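Local coordinates for protein LbaCas13a H328A (C2c2) (Lachnospiraceae bacterium NK4A179, PDB 5WLH) that binds a CRISPR guide RNA in its precursor form and, as a Cas13a enzyme, probably cleaves RNA under the direction of that guide, at residues A[51-65]-A[231-244]. Sequence-based numbering, arbitrary orientation.
Sequences DEDRDRYIESRLKSS and YHVRAKSQVSRSIK. With nucleotides of chain B.
Arg54 and Asp55 grip the hydroxyl of Ser240 between them. Arg54 NE donates to Ser240 OG at 2.7 Å, nearly straight (167°) and in the guanidinium plane; Ser240 OG in turn donates to Asp55 OD1 at 2.6 Å, nearly along its C-O axis. A chi1 of -163° turns Ser240 OG away from its own backbone N, so that it faces both partners. Over the guanidinium's centre lies Lys244 CB, 4.0 Å above the plane; the extended lysine chain crosses Arg54, and Lys244 NZ forms a salt bridge with Asp51 OD1 (3.6 Å). Toward the C-terminal end of 51-64, Ile58 CD1 meets Ile243 CD1 tip to tip, and Leu62 CD1 rests 3.6 Å from Ala235 CB. At the far end Lys63 NZ bonds Tyr231 O (2.7 Å) from above the carbonyl plane; its neighbour Lys236 pairs with Glu123 of helix 115-130.

In the second shell, salt bridges within helix 51-64 help hold the guanidinium: Arg54 NH1 donates to Asp51 OD1 at 2.8 Å, and Arg54 NH2 to Asp55 OD1 from above the carboxylate plane. A water bridges Arg54 NH2 to Lys244 NZ. With an alanine at Arg54, Ser240 OG would probably lose its NE donor and Asp55 its positive partner, while Asp51 would keep only Lys244 of this network. Helices 51-64 and 233-244 cross at 137° between their N-to-C directions, and the latter also meets the bound pre-crRNA: Ser242 O accepts from O2' of C12 of chain B (2.6 Å). The buried Ser240 hydroxyl is thus satisfied as donor and acceptor inside a salt-bridge network that, with the apolar contacts, ties helix 51-64 to an RNA-touching helix.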
ATOM      1  N   ASP A  51     -20.541  -2.850 -28.875  1.00 24.55           N
ATOM      2  CA  ASP A  51     -21.075  -4.107 -28.347  1.00 33.39           C
ATOM      3  C   ASP A  51     -20.584  -5.296 -29.157  1.00 37.28           C
ATOM      4  O   ASP A  51     -20.131  -6.303 -28.596  1.00 33.21           O
ATOM      5  CB  ASP A  51     -22.601  -4.074 -28.335  1.00 36.14           C
ATOM      6  CG  ASP A  51     -23.152  -3.173 -27.256  1.00 41.76           C
ATOM      7  OD1 ASP A  51     -22.518  -3.064 -26.187  1.00 42.21           O
ATOM      8  OD2 ASP A  51     -24.216  -2.562 -27.480  1.00 45.82           O
ATOM      9  N   GLU A  52     -20.669  -5.194 -30.486  1.00 37.61           N
ATOM     10  CA  GLU A  52     -20.253  -6.298 -31.343  1.00 39.54           C
ATOM     11  C   GLU A  52     -18.766  -6.581 -31.194  1.00 36.70           C
ATOM     12  O   GLU A  52     -18.357  -7.747 -31.095  1.00 33.76           O
ATOM     13  CB  GLU A  52     -20.611  -5.993 -32.802  1.00 47.76           C
ATOM     14  CG  GLU A  52     -19.615  -6.504 -33.832  1.00 58.95           C
ATOM     15  CD  GLU A  52     -19.844  -7.962 -34.212  1.00 68.56           C
ATOM     16  OE1 GLU A  52     -19.281  -8.403 -35.239  1.00 71.30           O
ATOM     17  OE2 GLU A  52     -20.584  -8.668 -33.489  1.00 71.68           O
ATOM     18  N   ASP A  53     -17.937  -5.526 -31.144  1.00 26.18           N
ATOM     19  CA  ASP A  53     -16.501  -5.729 -31.029  1.00 24.68           C
ATOM     20  C   ASP A  53     -16.110  -6.261 -29.650  1.00 27.67           C
ATOM     21  O   ASP A  53     -15.172  -7.060 -29.537  1.00 32.29           O
ATOM     22  CB  ASP A  53     -15.767  -4.426 -31.342  1.00 29.06           C
ATOM     23  CG  ASP A  53     -15.781  -4.108 -32.824  1.00 40.07           C
ATOM     24  OD1 ASP A  53     -16.287  -4.966 -33.583  1.00 39.87           O
ATOM     25  OD2 ASP A  53     -15.307  -3.024 -33.229  1.00 36.36           O
ATOM     26  N   ARG A  54     -16.797  -5.819 -28.596  1.00 26.26           N
ATOM     27  CA  ARG A  54     -16.604  -6.420 -27.276  1.00 24.23           C
ATOM     28  C   ARG A  54     -16.914  -7.910 -27.323  1.00 29.23           C
ATOM     29  O   ARG A  54     -16.120  -8.737 -26.857  1.00 29.14           O
ATOM     30  CB  ARG A  54     -17.497  -5.733 -26.238  1.00 26.15           C
ATOM     31  CG  ARG A  54     -17.154  -6.081 -24.775  1.00 28.24           C
ATOM     32  CD  ARG A  54     -18.310  -5.803 -23.804  1.00 28.81           C
ATOM     33  NE  ARG A  54     -19.520  -6.461 -24.270  1.00 31.35           N
ATOM     34  CZ  ARG A  54     -20.606  -5.838 -24.697  1.00 33.11           C
ATOM     35  NH1 ARG A  54     -20.670  -4.512 -24.681  1.00 29.22           N
ATOM     36  NH2 ARG A  54     -21.630  -6.549 -25.138  1.00 33.80           N
ATOM     37  N   ASP A  55     -18.076  -8.260 -27.881  1.00 31.31           N
ATOM     38  CA  ASP A  55     -18.462  -9.659 -28.032  1.00 34.68           C
ATOM     39  C   ASP A  55     -17.407 -10.434 -28.800  1.00 34.29           C
ATOM     40  O   ASP A  55     -16.944 -11.483 -28.345  1.00 32.81           O
ATOM     41  CB  ASP A  55     -19.814  -9.754 -28.739  1.00 36.40           C
ATOM     42  CG  ASP A  55     -20.964  -9.365 -27.850  1.00 37.30           C
ATOM     43  OD1 ASP A  55     -20.742  -9.169 -26.632  1.00 39.29           O
ATOM     44  OD2 ASP A  55     -22.100  -9.252 -28.360  1.00 36.80           O
ATOM     45  N   ARG A  56     -17.005  -9.918 -29.968  1.00 32.91           N
ATOM     46  CA  ARG A  56     -16.050 -10.622 -30.815  1.00 38.48           C
ATOM     47  C   ARG A  56     -14.683 -10.699 -30.160  1.00 34.56           C
ATOM     48  O   ARG A  56     -13.956 -11.683 -30.345  1.00 31.14           O
ATOM     49  CB  ARG A  56     -15.938  -9.932 -32.179  1.00 45.57           C
ATOM     50  CG  ARG A  56     -14.825 -10.486 -33.071  1.00 55.66           C
ATOM     51  CD  ARG A  56     -13.834  -9.404 -33.522  1.00 58.68           C
ATOM     52  NE  ARG A  56     -12.771  -9.149 -32.544  1.00 55.42           N
ATOM     53  CZ  ARG A  56     -11.557  -9.689 -32.595  1.00 51.39           C
ATOM     54  NH1 ARG A  56     -11.242 -10.528 -33.577  1.00 54.40           N
ATOM     55  NH2 ARG A  56     -10.656  -9.397 -31.665  1.00 44.76           N
ATOM     56  N   TYR A  57     -14.307  -9.660 -29.410  1.00 29.79           N
ATOM     57  CA  TYR A  57     -13.031  -9.688 -28.714  1.00 30.65           C
ATOM     58  C   TYR A  57     -12.995 -10.823 -27.696  1.00 26.83           C
ATOM     59  O   TYR A  57     -12.001 -11.553 -27.602  1.00 30.34           O
ATOM     60  CB  TYR A  57     -12.776  -8.338 -28.040  1.00 30.61           C
ATOM     61  CG  TYR A  57     -11.592  -8.367 -27.128  1.00 31.57           C
ATOM     62  CD1 TYR A  57     -10.314  -8.148 -27.613  1.00 30.13           C
ATOM     63  CD2 TYR A  57     -11.746  -8.651 -25.779  1.00 37.31           C
ATOM     64  CE1 TYR A  57      -9.222  -8.192 -26.771  1.00 37.62           C
ATOM     65  CE2 TYR A  57     -10.670  -8.696 -24.938  1.00 39.08           C
ATOM     66  CZ  TYR A  57      -9.412  -8.468 -25.439  1.00 42.72           C
ATOM     67  OH  TYR A  57      -8.340  -8.524 -24.581  1.00 47.15           O
ATOM     68  N   ILE A  58     -14.061 -10.971 -26.914  1.00 29.86           N
ATOM     69  CA  ILE A  58     -14.118 -12.059 -25.943  1.00 30.42           C
ATOM     70  C   ILE A  58     -14.077 -13.400 -26.666  1.00 32.83           C
ATOM     71  O   ILE A  58     -13.245 -14.260 -26.358  1.00 33.03           O
ATOM     72  CB  ILE A  58     -15.369 -11.919 -25.060  1.00 32.56           C
ATOM     73  CG1 ILE A  58     -15.263 -10.643 -24.211  1.00 31.01           C
ATOM     74  CG2 ILE A  58     -15.554 -13.149 -24.175  1.00 32.75           C
ATOM     75  CD1 ILE A  58     -14.030 -10.637 -23.305  1.00 32.75           C
ATOM     76  N   GLU A  59     -14.943 -13.569 -27.674  1.00 32.41           N
ATOM     77  CA  GLU A  59     -14.937 -14.788 -28.488  1.00 39.08           C
ATOM     78  C   GLU A  59     -13.535 -15.128 -28.976  1.00 40.62           C
ATOM     79  O   GLU A  59     -13.069 -16.263 -28.831  1.00 42.08           O
ATOM     80  CB  GLU A  59     -15.871 -14.638 -29.695  1.00 41.33           C
ATOM     81  CG  GLU A  59     -17.358 -14.552 -29.396  1.00 52.73           C
ATOM     82  CD  GLU A  59     -18.196 -14.341 -30.659  1.00 64.01           C
ATOM     83  OE1 GLU A  59     -18.314 -15.290 -31.467  1.00 65.60           O
ATOM     84  OE2 GLU A  59     -18.734 -13.223 -30.848  1.00 68.72           O
ATOM     85  N   SER A  60     -12.849 -14.149 -29.570  1.00 35.48           N
ATOM     86  CA  SER A  60     -11.529 -14.408 -30.134  1.00 35.39           C
ATOM     87  C   SER A  60     -10.529 -14.821 -29.058  1.00 39.11           C
ATOM     88  O   SER A  60      -9.701 -15.710 -29.282  1.00 41.36           O
ATOM     89  CB  SER A  60     -11.026 -13.174 -30.883  1.00 40.02           C
ATOM     90  OG  SER A  60      -9.615 -13.097 -30.796  1.00 48.48           O
ATOM     91  N   ARG A  61     -10.583 -14.180 -27.885  1.00 36.04           N
ATOM     92  CA  ARG A  61      -9.667 -14.542 -26.808  1.00 36.42           C
ATOM     93  C   ARG A  61      -9.948 -15.947 -26.290  1.00 40.07           C
ATOM     94  O   ARG A  61      -9.018 -16.660 -25.891  1.00 39.73           O
ATOM     95  CB  ARG A  61      -9.766 -13.531 -25.668  1.00 42.25           C
ATOM     96  CG  ARG A  61      -9.177 -12.163 -25.996  1.00 47.37           C
ATOM     97  CD  ARG A  61      -7.665 -12.161 -25.832  1.00 54.20           C
ATOM     98  NE  ARG A  61      -7.255 -12.850 -24.611  1.00 64.60           N
ATOM     99  CZ  ARG A  61      -6.291 -13.764 -24.549  1.00 71.52           C
ATOM    100  NH1 ARG A  61      -5.993 -14.338 -23.387  1.00 73.63           N
ATOM    101  NH2 ARG A  61      -5.627 -14.108 -25.648  1.00 71.98           N
ATOM    102  N   LEU A  62     -11.217 -16.357 -26.297  1.00 40.80           N
ATOM    103  CA  LEU A  62     -11.574 -17.695 -25.837  1.00 44.50           C
ATOM    104  C   LEU A  62     -11.049 -18.762 -26.790  1.00 52.61           C
ATOM    105  O   LEU A  62     -10.369 -19.707 -26.369  1.00 55.31           O
ATOM    106  CB  LEU A  62     -13.088 -17.799 -25.690  1.00 36.24           C
ATOM    107  CG  LEU A  62     -13.583 -17.062 -24.445  1.00 35.62           C
ATOM    108  CD1 LEU A  62     -15.094 -17.055 -24.381  1.00 35.37           C
ATOM    109  CD2 LEU A  62     -12.972 -17.696 -23.184  1.00 30.95           C
ATOM    110  N   LYS A  63     -11.347 -18.624 -28.079  1.00 53.28           N
ATOM    111  CA  LYS A  63     -10.905 -19.598 -29.068  1.00 58.20           C
ATOM    112  C   LYS A  63      -9.395 -19.589 -29.280  1.00 62.68           C
ATOM    113  O   LYS A  63      -8.887 -20.454 -30.002  1.00 65.86           O
ATOM    114  CB  LYS A  63     -11.653 -19.354 -30.379  1.00 58.81           C
ATOM    115  CG  LYS A  63     -13.074 -19.913 -30.355  1.00 63.33           C
ATOM    116  CD  LYS A  63     -13.141 -21.172 -29.469  1.00 62.10           C
ATOM    117  CE  LYS A  63     -14.548 -21.741 -29.359  1.00 57.82           C
ATOM    118  NZ  LYS A  63     -15.201 -21.279 -28.112  1.00 61.24           N
ATOM    119  N   SER A  64      -8.675 -18.650 -28.660  1.00 63.46           N
ATOM    120  CA  SER A  64      -7.217 -18.698 -28.655  1.00 64.91           C
ATOM    121  C   SER A  64      -6.709 -19.998 -28.039  1.00 68.82           C
ATOM    122  O   SER A  64      -5.818 -20.655 -28.590  1.00 66.77           O
ATOM    123  CB  SER A  64      -6.663 -17.500 -27.884  1.00 63.85           C
ATOM    124  OG  SER A  64      -5.783 -16.734 -28.681  1.00 65.16           O
ATOM    125  N   SER A  65      -7.274 -20.385 -26.896  1.00 73.43           N
ATOM    126  CA  SER A  65      -6.792 -21.513 -26.107  1.00 75.35           C
ATOM    127  C   SER A  65      -7.168 -22.871 -26.690  1.00 76.53           C
ATOM    128  O   SER A  65      -6.754 -23.895 -26.131  1.00 75.57           O
ATOM    129  CB  SER A  65      -7.331 -21.404 -24.677  1.00 76.18           C
ATOM    130  OG  SER A  65      -7.237 -22.642 -23.988  1.00 78.69           O
ATOM    131  N   TYR A 231     -14.854 -25.975 -25.751  1.00 28.09           N
ATOM    132  CA  TYR A 231     -15.530 -25.001 -26.596  1.00 28.09           C
ATOM    133  C   TYR A 231     -15.955 -23.757 -25.828  1.00 30.89           C
ATOM    134  O   TYR A 231     -16.625 -22.894 -26.402  1.00 32.33           O
ATOM    135  CB  TYR A 231     -16.744 -25.634 -27.273  1.00 32.35           C
ATOM    136  CG  TYR A 231     -16.360 -26.571 -28.399  1.00 35.18           C
ATOM    137  CD1 TYR A 231     -15.804 -26.082 -29.582  1.00 37.71           C
ATOM    138  CD2 TYR A 231     -16.541 -27.945 -28.275  1.00 34.87           C
ATOM    139  CE1 TYR A 231     -15.439 -26.945 -30.612  1.00 37.81           C
ATOM    140  CE2 TYR A 231     -16.177 -28.811 -29.297  1.00 36.09           C
ATOM    141  CZ  TYR A 231     -15.629 -28.309 -30.462  1.00 38.05           C
ATOM    142  OH  TYR A 231     -15.274 -29.182 -31.475  1.00 36.95           O
ATOM    143  N   HIS A 232     -15.574 -23.660 -24.554  1.00 30.69           N
ATOM    144  CA  HIS A 232     -15.836 -22.494 -23.700  1.00 33.97           C
ATOM    145  C   HIS A 232     -17.288 -22.035 -23.771  1.00 33.07           C
ATOM    146  O   HIS A 232     -17.583 -20.845 -23.899  1.00 34.92           O
ATOM    147  CB  HIS A 232     -14.895 -21.350 -24.064  1.00 37.66           C
ATOM    148  CG  HIS A 232     -13.452 -21.725 -24.003  1.00 43.48           C
ATOM    149  ND1 HIS A 232     -12.696 -21.960 -25.132  1.00 45.02           N
ATOM    150  CD2 HIS A 232     -12.625 -21.916 -22.948  1.00 47.37           C
ATOM    151  CE1 HIS A 232     -11.465 -22.275 -24.775  1.00 45.09           C
ATOM    152  NE2 HIS A 232     -11.395 -22.257 -23.456  1.00 48.65           N
ATOM    153  N   VAL A 233     -18.217 -22.986 -23.653  1.00 29.51           N
ATOM    154  CA  VAL A 233     -19.611 -22.623 -23.879  1.00 31.47           C
ATOM    155  C   VAL A 233     -20.115 -21.687 -22.787  1.00 32.63           C
ATOM    156  O   VAL A 233     -20.946 -20.812 -23.052  1.00 34.19           O
ATOM    157  CB  VAL A 233     -20.491 -23.874 -23.997  1.00 37.19           C
ATOM    158  CG1 VAL A 233     -20.092 -24.674 -25.240  1.00 35.99           C
ATOM    159  CG2 VAL A 233     -20.372 -24.715 -22.740  1.00 34.34           C
ATOM    160  N   ARG A 234     -19.618 -21.838 -21.556  1.00 32.60           N
ATOM    161  CA  ARG A 234     -20.033 -20.943 -20.478  1.00 31.59           C
ATOM    162  C   ARG A 234     -19.551 -19.517 -20.729  1.00 34.65           C
ATOM    163  O   ARG A 234     -20.349 -18.573 -20.734  1.00 33.23           O
ATOM    164  CB  ARG A 234     -19.503 -21.451 -19.139  1.00 34.22           C
ATOM    165  CG  ARG A 234     -20.264 -22.649 -18.608  1.00 29.39           C
ATOM    166  CD  ARG A 234     -19.511 -23.335 -17.485  1.00 29.33           C
ATOM    167  NE  ARG A 234     -20.290 -24.471 -16.994  1.00 33.70           N
ATOM    168  CZ  ARG A 234     -20.426 -25.615 -17.660  1.00 33.71           C
ATOM    169  NH1 ARG A 234     -19.833 -25.763 -18.837  1.00 29.49           N
ATOM    170  NH2 ARG A 234     -21.164 -26.603 -17.157  1.00 28.92           N
ATOM    171  N   ALA A 235     -18.245 -19.349 -20.943  1.00 34.22           N
ATOM    172  CA  ALA A 235     -17.686 -18.007 -21.101  1.00 31.03           C
ATOM    173  C   ALA A 235     -18.217 -17.330 -22.355  1.00 33.56           C
ATOM    174  O   ALA A 235     -18.489 -16.120 -22.343  1.00 27.71           O
ATOM    175  CB  ALA A 235     -16.161 -18.076 -21.131  1.00 30.37           C
ATOM    176  N   LYS A 236     -18.382 -18.095 -23.446  1.00 30.47           N
ATOM    177  CA  LYS A 236     -18.877 -17.517 -24.693  1.00 35.00           C
ATOM    178  C   LYS A 236     -20.261 -16.916 -24.542  1.00 31.23           C
ATOM    179  O   LYS A 236     -20.603 -15.967 -25.255  1.00 33.64           O
ATOM    180  CB  LYS A 236     -18.913 -18.569 -25.805  1.00 39.65           C
ATOM    181  CG  LYS A 236     -17.582 -18.850 -26.471  1.00 48.70           C
ATOM    182  CD  LYS A 236     -17.789 -19.224 -27.943  1.00 55.12           C
ATOM    183  CE  LYS A 236     -19.133 -19.911 -28.169  1.00 58.56           C
ATOM    184  NZ  LYS A 236     -19.208 -21.264 -27.551  1.00 64.56           N
ATOM    185  N   SER A 237     -21.090 -17.482 -23.676  1.00 30.07           N
ATOM    186  CA  SER A 237     -22.430 -16.975 -23.477  1.00 34.46           C
ATOM    187  C   SER A 237     -22.529 -16.001 -22.311  1.00 30.04           C
ATOM    188  O   SER A 237     -23.573 -15.371 -22.150  1.00 35.19           O
ATOM    189  CB  SER A 237     -23.410 -18.138 -23.270  1.00 44.03           C
ATOM    190  OG  SER A 237     -23.246 -18.729 -21.995  1.00 49.10           O
ATOM    191  N   GLN A 238     -21.480 -15.851 -21.506  1.00 29.77           N
ATOM    192  CA  GLN A 238     -21.661 -15.106 -20.263  1.00 27.86           C
ATOM    193  C   GLN A 238     -20.648 -13.989 -20.013  1.00 25.58           C
ATOM    194  O   GLN A 238     -20.991 -13.007 -19.351  1.00 29.07           O
ATOM    195  CB  GLN A 238     -21.641 -16.079 -19.083  1.00 30.42           C
ATOM    196  CG  GLN A 238     -22.870 -16.982 -19.036  1.00 34.32           C
ATOM    197  CD  GLN A 238     -22.794 -17.988 -17.917  1.00 43.30           C
ATOM    198  OE1 GLN A 238     -23.527 -18.973 -17.910  1.00 51.70           O
ATOM    199  NE2 GLN A 238     -21.909 -17.743 -16.954  1.00 44.38           N
ATOM    200  N   VAL A 239     -19.407 -14.126 -20.485  1.00 24.73           N
ATOM    201  CA  VAL A 239     -18.355 -13.201 -20.057  1.00 27.67           C
ATOM    202  C   VAL A 239     -18.643 -11.791 -20.562  1.00 29.20           C
ATOM    203  O   VAL A 239     -18.563 -10.814 -19.805  1.00 28.69           O
ATOM    204  CB  VAL A 239     -16.965 -13.684 -20.510  1.00 30.77           C
ATOM    205  CG1 VAL A 239     -15.943 -12.524 -20.478  1.00 30.12           C
ATOM    206  CG2 VAL A 239     -16.465 -14.808 -19.639  1.00 28.09           C
ATOM    207  N   SER A 240     -18.976 -11.658 -21.848  1.00 26.81           N
ATOM    208  CA  SER A 240     -19.180 -10.322 -22.406  1.00 27.29           C
ATOM    209  C   SER A 240     -20.311  -9.590 -21.700  1.00 28.98           C
ATOM    210  O   SER A 240     -20.189  -8.400 -21.367  1.00 27.29           O
ATOM    211  CB  SER A 240     -19.459 -10.417 -23.908  1.00 30.25           C
ATOM    212  OG  SER A 240     -19.273  -9.158 -24.520  1.00 31.97           O
ATOM    213  N   ARG A 241     -21.427 -10.279 -21.462  1.00 24.49           N
ATOM    214  CA  ARG A 241     -22.546  -9.664 -20.765  1.00 27.63           C
ATOM    215  C   ARG A 241     -22.186  -9.316 -19.328  1.00 27.22           C
ATOM    216  O   ARG A 241     -22.650  -8.296 -18.802  1.00 26.43           O
ATOM    217  CB  ARG A 241     -23.760 -10.590 -20.801  1.00 31.54           C
ATOM    218  CG  ARG A 241     -24.917 -10.109 -19.957  1.00 32.87           C
ATOM    219  CD  ARG A 241     -26.167 -10.959 -20.166  1.00 34.53           C
ATOM    220  NE  ARG A 241     -27.236 -10.488 -19.298  1.00 34.35           N
ATOM    221  CZ  ARG A 241     -27.389 -10.889 -18.041  1.00 35.41           C
ATOM    222  NH1 ARG A 241     -26.545 -11.781 -17.524  1.00 35.05           N
ATOM    223  NH2 ARG A 241     -28.382 -10.411 -17.308  1.00 36.48           N
ATOM    224  N   SER A 242     -21.387 -10.164 -18.664  1.00 25.65           N
ATOM    225  CA  SER A 242     -20.984  -9.843 -17.295  1.00 23.01           C
ATOM    226  C   SER A 242     -20.121  -8.589 -17.255  1.00 25.37           C
ATOM    227  O   SER A 242     -20.186  -7.825 -16.279  1.00 25.75           O
ATOM    228  CB  SER A 242     -20.252 -11.032 -16.651  1.00 22.27           C
ATOM    229  OG  SER A 242     -18.910 -11.145 -17.069  1.00 26.67           O
ATOM    230  N   ILE A 243     -19.303  -8.363 -18.291  1.00 25.06           N
ATOM    231  CA  ILE A 243     -18.525  -7.130 -18.375  1.00 27.48           C
ATOM    232  C   ILE A 243     -19.452  -5.944 -18.550  1.00 29.80           C
ATOM    233  O   ILE A 243     -19.326  -4.917 -17.866  1.00 27.97           O
ATOM    234  CB  ILE A 243     -17.512  -7.203 -19.530  1.00 22.81           C
ATOM    235  CG1 ILE A 243     -16.365  -8.168 -19.213  1.00 26.37           C
ATOM    236  CG2 ILE A 243     -16.986  -5.805 -19.868  1.00 24.47           C
ATOM    237  CD1 ILE A 243     -15.483  -8.470 -20.422  1.00 28.42           C
ATOM    238  N   LYS A 244     -20.422  -6.079 -19.457  1.00 27.97           N
ATOM    239  CA  LYS A 244     -21.281  -4.948 -19.780  1.00 29.27           C
ATOM    240  C   LYS A 244     -22.111  -4.520 -18.582  1.00 30.43           C
ATOM    241  O   LYS A 244     -22.455  -3.340 -18.452  1.00 26.75           O
ATOM    242  CB  LYS A 244     -22.183  -5.305 -20.957  1.00 30.51           C
ATOM    243  CG  LYS A 244     -22.775  -4.090 -21.635  1.00 30.40           C
ATOM    244  CD  LYS A 244     -23.715  -4.499 -22.756  1.00 31.85           C
ATOM    245  CE  LYS A 244     -24.323  -3.271 -23.425  1.00 39.52           C
ATOM    246  NZ  LYS A 244     -25.463  -3.646 -24.286  1.00 39.82           N
TER
ATOM    247  P     A B  13     -25.225  -9.382 -12.419  1.00 27.79           P
ATOM    248  OP1   A B  13     -26.518  -9.036 -13.036  1.00 29.09           O
ATOM    249  OP2   A B  13     -25.184  -9.790 -10.992  1.00 29.09           O
ATOM    250  O5'   A B  13     -24.568 -10.623 -13.172  1.00 26.06           O
ATOM    251  C5'   A B  13     -24.373 -10.608 -14.580  1.00 23.11           C
ATOM    252  C4'   A B  13     -23.653 -11.860 -15.027  1.00 24.53           C
ATOM    253  O4'   A B  13     -22.346 -11.909 -14.408  1.00 25.58           O
ATOM    254  C3'   A B  13     -24.299 -13.161 -14.597  1.00 27.71           C
ATOM    255  O3'   A B  13     -25.376 -13.540 -15.435  1.00 28.43           O
ATOM    256  C2'   A B  13     -23.132 -14.129 -14.612  1.00 28.06           C
ATOM    257  O2'   A B  13     -22.807 -14.483 -15.950  1.00 26.34           O
ATOM    258  C1'   A B  13     -22.019 -13.240 -14.072  1.00 24.91           C
ATOM    259  N9    A B  13     -21.881 -13.331 -12.608  1.00 22.99           N
ATOM    260  C8    A B  13     -22.241 -12.408 -11.645  1.00 25.27           C
ATOM    261  N7    A B  13     -21.935 -12.790 -10.419  1.00 25.24           N
ATOM    262  C5    A B  13     -21.351 -14.042 -10.593  1.00 26.24           C
ATOM    263  C6    A B  13     -20.824 -14.982  -9.686  1.00 27.26           C
ATOM    264  N6    A B  13     -20.782 -14.806  -8.363  1.00 29.23           N
ATOM    265  N1    A B  13     -20.336 -16.127 -10.202  1.00 27.77           N
ATOM    266  C2    A B  13     -20.363 -16.322 -11.528  1.00 25.86           C
ATOM    267  N3    A B  13     -20.819 -15.515 -12.481  1.00 27.15           N
ATOM    268  C4    A B  13     -21.304 -14.380 -11.930  1.00 24.55           C
ATOM    269  P     C B  12     -23.103  -6.486  -8.173  1.00 22.09           P
ATOM    270  OP1   C B  12     -24.360  -5.684  -8.273  1.00 22.91           O
ATOM    271  OP2   C B  12     -22.968  -7.647  -7.255  1.00 24.00           O
ATOM    272  O5'   C B  12     -22.678  -6.981  -9.619  1.00 23.77           O
ATOM    273  C5'   C B  12     -22.777  -6.109 -10.729  1.00 24.46           C
ATOM    274  C4'   C B  12     -22.308  -6.798 -11.979  1.00 22.53           C
ATOM    275  O4'   C B  12     -20.884  -7.053 -11.887  1.00 21.90           O
ATOM    276  C3'   C B  12     -22.899  -8.184 -12.219  1.00 24.15           C
ATOM    277  O3'   C B  12     -24.220  -8.170 -12.742  1.00 25.74           O
ATOM    278  C2'   C B  12     -21.877  -8.795 -13.153  1.00 23.13           C
ATOM    279  O2'   C B  12     -22.000  -8.222 -14.441  1.00 26.01           O
ATOM    280  C1'   C B  12     -20.584  -8.287 -12.530  1.00 20.93           C
ATOM    281  N1    C B  12     -20.085  -9.263 -11.538  1.00 19.16           N
ATOM    282  C2    C B  12     -19.408 -10.365 -12.069  1.00 24.38           C
ATOM    283  O2    C B  12     -19.232 -10.447 -13.295  1.00 22.58           O
ATOM    284  N3    C B  12     -18.938 -11.298 -11.231  1.00 21.75           N
ATOM    285  C4    C B  12     -19.153 -11.173  -9.919  1.00 22.60           C
ATOM    286  N4    C B  12     -18.669 -12.152  -9.149  1.00 21.70           N
ATOM    287  C5    C B  12     -19.862 -10.070  -9.328  1.00 20.18           C
ATOM    288  C6    C B  12     -20.329  -9.152 -10.191  1.00 21.69           C
ATOM    289  P     A B  14     -26.619 -14.307 -14.790  1.00 28.07           P
ATOM    290  OP1   A B  14     -27.531 -14.581 -15.927  1.00 32.45           O
ATOM    291  OP2   A B  14     -27.161 -13.603 -13.610  1.00 24.80           O
ATOM    292  O5'   A B  14     -25.962 -15.659 -14.277  1.00 27.06           O
ATOM    293  C5'   A B  14     -25.396 -16.580 -15.199  1.00 25.93           C
ATOM    294  C4'   A B  14     -24.748 -17.724 -14.470  1.00 28.97           C
ATOM    295  O4'   A B  14     -23.711 -17.221 -13.596  1.00 27.64           O
ATOM    296  C3'   A B  14     -25.656 -18.519 -13.549  1.00 29.04           C
ATOM    297  O3'   A B  14     -26.360 -19.512 -14.260  1.00 28.63           O
ATOM    298  C2'   A B  14     -24.682 -19.118 -12.553  1.00 26.66           C
ATOM    299  O2'   A B  14     -24.033 -20.239 -13.146  1.00 26.50           O
ATOM    300  C1'   A B  14     -23.643 -18.006 -12.432  1.00 27.46           C
ATOM    301  N9    A B  14     -23.837 -17.132 -11.265  1.00 26.81           N
ATOM    302  C8    A B  14     -24.366 -15.865 -11.266  1.00 28.59           C
ATOM    303  N7    A B  14     -24.373 -15.339 -10.081  1.00 26.22           N
ATOM    304  C5    A B  14     -23.806 -16.292  -9.260  1.00 24.15           C
ATOM    305  C6    A B  14     -23.528 -16.313  -7.887  1.00 29.77           C
ATOM    306  N6    A B  14     -23.805 -15.286  -7.066  1.00 30.84           N
ATOM    307  N1    A B  14     -22.956 -17.426  -7.383  1.00 29.12           N
ATOM    308  C2    A B  14     -22.672 -18.450  -8.195  1.00 29.14           C
ATOM    309  N3    A B  14     -22.889 -18.536  -9.508  1.00 27.99           N
ATOM    310  C4    A B  14     -23.463 -17.414  -9.982  1.00 22.72           C
TER
HETATM  311  O   HOH W   1     -24.596  -6.107 -25.538  1.00 44.36           O